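Local coordinates for protein Ser-thr phosphatase MSPP (Mycobacterium smegmatis, PDB 2JFR) that probably removes phosphate from serine and threonine residues of proteins, as a PPM-family phosphatase that binds manganese and magnesium ions, at residues Pro105-Arg119 and Asp169-Ile183. Numbering follows the deposited sequence. Where two conformers were deposited one is given.
Sequences PLVVNIGDSPLYRIR and DVFGIDCGPGDRLLI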
loop_
_atom_site.group_PDB
_atom_site.type_symbol
_atom_site.label_atom_id
_atom_site.label_comp_id
_atom_site.label_asym_id
_atom_site.label_seq_id
_atom_site.Cartn_x
_atom_site.Cartn_y
_atom_site.Cartn_z
ATOM N N PRO A 105 -6.254 5.224 14.404
ATOM C CA PRO A 105 -5.874 4.665 13.085
ATOM C C PRO A 105 -4.456 4.137 13.099
ATOM O O PRO A 105 -3.542 4.753 13.696
ATOM C CB PRO A 105 -6.081 5.805 12.142
ATOM C CG PRO A 105 -7.225 6.588 12.788
ATOM C CD PRO A 105 -6.858 6.562 14.239
ATOM N N LEU A 106 -4.258 3.016 12.438
ATOM C CA LEU A 106 -2.983 2.295 12.476
ATOM C C LEU A 106 -2.585 1.856 11.075
ATOM O O LEU A 106 -3.444 1.420 10.310
ATOM C CB LEU A 106 -3.151 1.069 13.385
ATOM C CG LEU A 106 -1.838 0.384 13.836
ATOM C CD1 LEU A 106 -1.135 1.229 14.858
ATOM C CD2 LEU A 106 -2.146 -0.965 14.374
ATOM N N VAL A 107 -1.309 1.967 10.790
ATOM C CA VAL A 107 -0.715 1.390 9.551
ATOM C C VAL A 107 0.250 0.324 9.913
ATOM O O VAL A 107 1.057 0.438 10.862
ATOM C CB VAL A 107 -0.111 2.465 8.650
ATOM C CG1 VAL A 107 0.995 3.274 9.309
ATOM C CG2 VAL A 107 0.383 1.874 7.323
ATOM N N VAL A 108 0.207 -0.776 9.144
ATOM C CA VAL A 108 1.183 -1.858 9.208
ATOM C C VAL A 108 1.709 -2.020 7.790
ATOM O O VAL A 108 0.922 -2.161 6.856
ATOM C CB VAL A 108 0.529 -3.146 9.728
ATOM C CG1 VAL A 108 1.589 -4.259 9.781
ATOM C CG2 VAL A 108 -0.127 -2.942 11.072
ATOM N N ASN A 109 3.034 -1.987 7.616
ATOM C CA ASN A 109 3.545 -1.966 6.261
ATOM C C ASN A 109 4.874 -2.691 6.156
ATOM O O ASN A 109 5.745 -2.648 7.022
ATOM C CB ASN A 109 3.664 -0.544 5.729
ATOM C CG ASN A 109 4.658 0.377 6.533
ATOM O OD1 ASN A 109 5.709 0.716 5.997
ATOM N ND2 ASN A 109 4.262 0.685 7.729
ATOM N N ILE A 110 5.010 -3.357 5.013
ATOM C CA ILE A 110 6.224 -4.056 4.626
ATOM C C ILE A 110 6.390 -3.889 3.136
ATOM O O ILE A 110 5.470 -4.179 2.352
ATOM C CB ILE A 110 6.163 -5.521 5.142
ATOM C CG1 ILE A 110 7.538 -6.176 4.969
ATOM C CG2 ILE A 110 5.004 -6.305 4.588
ATOM C CD1 ILE A 110 7.661 -7.504 5.630
ATOM N N GLY A 111 7.548 -3.416 2.718
ATOM C CA GLY A 111 7.823 -3.202 1.328
ATOM C C GLY A 111 7.704 -1.729 0.971
ATOM O O GLY A 111 8.107 -0.875 1.757
ATOM N N ASP A 112 7.189 -1.426 -0.219
ATOM C CA ASP A 112 7.258 -0.084 -0.772
ATOM C C ASP A 112 5.939 0.380 -1.399
ATOM O O ASP A 112 5.977 1.164 -2.345
ATOM C CB ASP A 112 8.394 0.043 -1.798
ATOM C CG ASP A 112 8.158 -0.759 -3.056
ATOM O OD1 ASP A 112 7.214 -1.578 -3.098
ATOM O OD2 ASP A 112 8.970 -0.517 -3.986
ATOM N N SER A 113 4.818 -0.037 -0.845
ATOM C CA SER A 113 3.511 0.467 -1.291
ATOM C C SER A 113 3.045 1.544 -0.329
ATOM O O SER A 113 2.549 1.213 0.746
ATOM C CB SER A 113 2.507 -0.682 -1.329
ATOM O OG SER A 113 2.928 -1.728 -2.199
ATOM N N PRO A 114 3.262 2.811 -0.585
ATOM C CA PRO A 114 3.165 3.781 0.520
ATOM C C PRO A 114 1.771 4.132 0.932
ATOM O O PRO A 114 0.783 4.061 0.187
ATOM C CB PRO A 114 3.900 5.006 0.007
ATOM C CG PRO A 114 4.708 4.515 -1.166
ATOM C CD PRO A 114 3.804 3.460 -1.777
ATOM N N LEU A 115 1.701 4.619 2.185
ATOM C CA LEU A 115 0.566 5.364 2.696
ATOM C C LEU A 115 0.903 6.855 2.652
ATOM O O LEU A 115 1.955 7.264 3.118
ATOM C CB LEU A 115 0.286 4.963 4.129
ATOM C CG LEU A 115 -0.754 5.806 4.881
ATOM C CD1 LEU A 115 -2.111 5.653 4.262
ATOM C CD2 LEU A 115 -0.755 5.446 6.358
ATOM N N TYR A 116 -0.044 7.629 2.148
ATOM C CA TYR A 116 0.028 9.077 2.107
ATOM C C TYR A 116 -1.131 9.679 2.855
ATOM O O TYR A 116 -2.242 9.111 2.861
ATOM C CB TYR A 116 -0.028 9.625 0.676
ATOM C CG TYR A 116 0.902 8.998 -0.305
ATOM C CD1 TYR A 116 2.132 9.543 -0.610
ATOM C CD2 TYR A 116 0.563 7.785 -0.943
ATOM C CE1 TYR A 116 2.977 8.919 -1.549
ATOM C CE2 TYR A 116 1.366 7.182 -1.861
ATOM C CZ TYR A 116 2.574 7.742 -2.153
ATOM O OH TYR A 116 3.393 7.103 -3.071
ATOM N N ARG A 117 -0.905 10.858 3.413
ATOM C CA ARG A 117 -1.999 11.702 3.919
ATOM C C ARG A 117 -2.088 12.910 3.030
ATOM O O ARG A 117 -1.098 13.523 2.699
ATOM C CB ARG A 117 -1.742 12.144 5.331
ATOM C CG ARG A 117 -2.904 12.951 5.937
ATOM C CD ARG A 117 -2.599 13.472 7.330
ATOM N NE ARG A 117 -1.459 14.357 7.225
ATOM C CZ ARG A 117 -0.512 14.510 8.109
ATOM N NH1 ARG A 117 -0.633 13.946 9.288
ATOM N NH2 ARG A 117 0.498 15.291 7.816
ATOM N N ILE A 118 -3.339 13.238 2.683
ATOM C CA ILE A 118 -3.676 14.403 1.889
ATOM C C ILE A 118 -4.430 15.334 2.801
ATOM O O ILE A 118 -5.508 15.004 3.292
ATOM C CB ILE A 118 -4.443 13.911 0.650
ATOM C CG1 ILE A 118 -3.567 12.926 -0.100
ATOM C CG2 ILE A 118 -4.925 15.035 -0.260
ATOM C CD1 ILE A 118 -4.265 11.927 -0.976
ATOM N N ARG A 119 -3.831 16.505 3.077
ATOM C CA ARG A 119 -4.358 17.459 4.024
ATOM C C ARG A 119 -4.081 18.856 3.498
ATOM O O ARG A 119 -2.918 19.161 3.193
ATOM C CB ARG A 119 -3.735 17.255 5.429
ATOM C CG ARG A 119 -4.063 18.277 6.448
ATOM C CD ARG A 119 -3.163 18.093 7.714
ATOM N NE ARG A 119 -3.813 17.023 8.401
ATOM C CZ ARG A 119 -3.356 16.595 9.587
ATOM N NH1 ARG A 119 -2.243 17.134 10.090
ATOM N NH2 ARG A 119 -4.070 15.674 10.169
ATOM N N ASP A 169 6.730 -2.644 9.776
ATOM C CA ASP A 169 6.576 -1.411 10.529
ATOM C C ASP A 169 5.114 -1.308 10.982
ATOM O O ASP A 169 4.204 -1.731 10.255
ATOM C CB ASP A 169 6.934 -0.223 9.688
ATOM C CG ASP A 169 8.418 -0.034 9.420
ATOM O OD1 ASP A 169 9.248 -0.718 10.091
ATOM O OD2 ASP A 169 8.765 0.748 8.521
ATOM N N VAL A 170 4.917 -0.743 12.158
ATOM C CA VAL A 170 3.607 -0.589 12.793
ATOM C C VAL A 170 3.565 0.781 13.401
ATOM O O VAL A 170 4.412 1.054 14.260
ATOM C CB VAL A 170 3.394 -1.656 13.865
ATOM C CG1 VAL A 170 2.017 -1.468 14.526
ATOM C CG2 VAL A 170 3.579 -3.036 13.277
ATOM N N PHE A 171 2.616 1.659 13.080
ATOM C CA PHE A 171 2.579 2.932 13.760
ATOM C C PHE A 171 1.199 3.537 13.623
ATOM O O PHE A 171 0.454 3.301 12.657
ATOM C CB PHE A 171 3.608 3.935 13.231
ATOM C CG PHE A 171 4.137 4.770 14.393
ATOM C CD1 PHE A 171 5.044 4.250 15.245
ATOM C CD2 PHE A 171 3.658 6.070 14.643
ATOM C CE1 PHE A 171 5.501 5.000 16.328
ATOM C CE2 PHE A 171 4.131 6.787 15.708
ATOM C CZ PHE A 171 5.018 6.244 16.564
ATOM N N GLY A 172 0.853 4.402 14.568
ATOM C CA GLY A 172 -0.337 5.197 14.435
ATOM C C GLY A 172 -0.238 6.132 13.264
ATOM O O GLY A 172 0.810 6.588 12.861
ATOM N N ILE A 173 -1.415 6.476 12.726
ATOM C CA ILE A 173 -1.559 7.437 11.661
ATOM C C ILE A 173 -2.124 8.738 12.260
ATOM O O ILE A 173 -3.217 8.692 12.851
ATOM C CB ILE A 173 -2.527 6.955 10.547
ATOM C CG1 ILE A 173 -2.137 5.546 10.051
ATOM C CG2 ILE A 173 -2.564 7.968 9.428
ATOM C CD1 ILE A 173 -3.219 4.918 9.229
ATOM N N ASP A 174 -1.378 9.829 12.146
ATOM C CA ASP A 174 -1.842 11.102 12.624
ATOM C C ASP A 174 -2.791 11.708 11.577
ATOM O O ASP A 174 -2.381 12.191 10.551
ATOM C CB ASP A 174 -0.628 12.012 12.836
ATOM C CG ASP A 174 -0.997 13.358 13.374
ATOM O OD1 ASP A 174 -2.126 13.561 13.815
ATOM O OD2 ASP A 174 -0.111 14.223 13.389
ATOM N N CYS A 175 -4.076 11.585 11.819
ATOM C CA CYS A 175 -5.089 12.000 10.866
ATOM C C CYS A 175 -6.350 12.374 11.628
ATOM O O CYS A 175 -6.474 12.070 12.805
ATOM C CB CYS A 175 -5.353 10.904 9.855
ATOM S SG CYS A 175 -5.960 9.364 10.505
ATOM N N GLY A 176 -7.262 12.982 10.901
ATOM C CA GLY A 176 -8.485 13.418 11.527
ATOM C C GLY A 176 -9.463 13.873 10.473
ATOM O O GLY A 176 -9.250 13.731 9.270
ATOM N N PRO A 177 -10.594 14.389 10.939
ATOM C CA PRO A 177 -11.668 14.765 10.056
ATOM C C PRO A 177 -11.179 15.684 8.966
ATOM O O PRO A 177 -10.428 16.604 9.221
ATOM C CB PRO A 177 -12.659 15.475 11.009
ATOM C CG PRO A 177 -12.411 14.784 12.328
ATOM C CD PRO A 177 -10.951 14.562 12.352
ATOM N N GLY A 178 -11.627 15.376 7.739
ATOM C CA GLY A 178 -11.287 16.128 6.541
ATOM C C GLY A 178 -10.050 15.640 5.859
ATOM O O GLY A 178 -9.827 16.029 4.698
ATOM N N ASP A 179 -9.234 14.859 6.493
ATOM C CA ASP A 179 -8.083 14.281 5.820
ATOM C C ASP A 179 -8.524 13.215 4.846
ATOM O O ASP A 179 -9.585 12.593 4.977
ATOM C CB ASP A 179 -7.118 13.697 6.824
ATOM C CG ASP A 179 -6.404 14.645 7.713
ATOM O OD1 ASP A 179 -6.299 15.831 7.368
ATOM O OD2 ASP A 179 -5.910 14.183 8.739
ATOM N N ARG A 180 -7.670 12.947 3.878
ATOM C CA ARG A 180 -7.785 11.852 2.978
ATOM C C ARG A 180 -6.539 10.984 3.129
ATOM O O ARG A 180 -5.433 11.521 3.187
ATOM C CB ARG A 180 -7.957 12.319 1.538
ATOM C CG ARG A 180 -7.874 11.243 0.496
ATOM C CD ARG A 180 -8.192 11.786 -0.885
ATOM N NE ARG A 180 -9.643 11.957 -1.006
ATOM C CZ ARG A 180 -10.227 12.466 -2.067
ATOM N NH1 ARG A 180 -9.507 12.880 -3.100
ATOM N NH2 ARG A 180 -11.535 12.571 -2.081
ATOM N N LEU A 181 -6.726 9.669 3.185
ATOM C CA LEU A 181 -5.604 8.746 3.155
ATOM C C LEU A 181 -5.576 8.081 1.788
ATOM O O LEU A 181 -6.616 7.793 1.207
ATOM C CB LEU A 181 -5.743 7.686 4.244
ATOM C CG LEU A 181 -5.830 8.210 5.650
ATOM C CD1 LEU A 181 -5.965 7.054 6.622
ATOM C CD2 LEU A 181 -4.607 9.056 6.028
ATOM N N LEU A 182 -4.376 7.822 1.308
ATOM C CA LEU A 182 -4.143 7.111 0.058
ATOM C C LEU A 182 -3.160 6.030 0.304
ATOM O O LEU A 182 -2.040 6.310 0.772
ATOM C CB LEU A 182 -3.617 8.085 -1.002
ATOM C CG LEU A 182 -3.061 7.419 -2.316
ATOM C CD1 LEU A 182 -4.138 6.733 -3.078
ATOM C CD2 LEU A 182 -2.392 8.491 -3.197
ATOM N N ILE A 183 -3.500 4.799 -0.040
ATOM C CA ILE A 183 -2.549 3.711 -0.092
ATOM C C ILE A 183 -2.290 3.441 -1.575
ATOM O O ILE A 183 -3.255 3.324 -2.340
ATOM C CB ILE A 183 -3.019 2.432 0.583
ATOM C CG1 ILE A 183 -3.639 2.678 1.957
ATOM C CG2 ILE A 183 -1.870 1.457 0.669
ATOM C CD1 ILE A 183 -4.298 1.445 2.535
HETATM O O HOH W 1 7.075 2.735 7.728
HETATM O O HOH W 2 -7.726 16.475 2.380
HETATM O O HOH W 3 -0.293 16.489 12.112
HETATM O O HOH W 4 -3.802 15.617 13.262
#
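Arg119 grips the carboxylate of Asp179 side-on: NE reaches OD1 at 2.9 Å, while NH2 reaches OD2 at 2.8 Å on its syn lone pair. Both oxygens lie near the guanidinium plane, and OD2 also accepts the backbone N-H of Gly176 from above the carboxylate plane. That second bond ties the aspartate back across the type II turn Gly176-Asp179. The guanidinium of Arg117 lies over one face of that of Arg119, and its chain, bent at chi3 (61°), delivers NH1 to the backbone O of Asp174 at 2.8 Å. NH2 of Arg117 is paired with Glu124, and two waters bridge Arg119 to the carboxylate of Asp174; these acceptors would be expected to offset the like charges of the two guanidinium groups. At the far end, a water donates to both Asn109 OD1 and Asp169 OD2; the latter is also held by Arg138 and His130.

Between these ends, the two segments pair twice, once in each antiparallel sheet of the PP2C beta-sandwich. Strand 106-110 takes 169-172 as the outermost strand of one sheet, and 115-119 lies against 180-183 in the other. The intervening loop carries Asp112, which binds magnesium in a structure of this protein but has no such ion bound here, and Ser113, close to the metal ligand Asp36.

Ile173 packs between the two sheets. With CG1 anti to its carbonyl carbon (chi1 -52°), its CD1 comes 3.8 Å from Leu115 CD2, and its side chain crosses that of Val107 at about a right angle, CG1 to CG1 at 3.9 Å. Leu115 CD1 turns instead to Ile183 CG1, at 4.1 Å. On the opposite face of the second sheet, Leu182 lies alongside Tyr116, its CD2 3.8 Å from ring atom CD2.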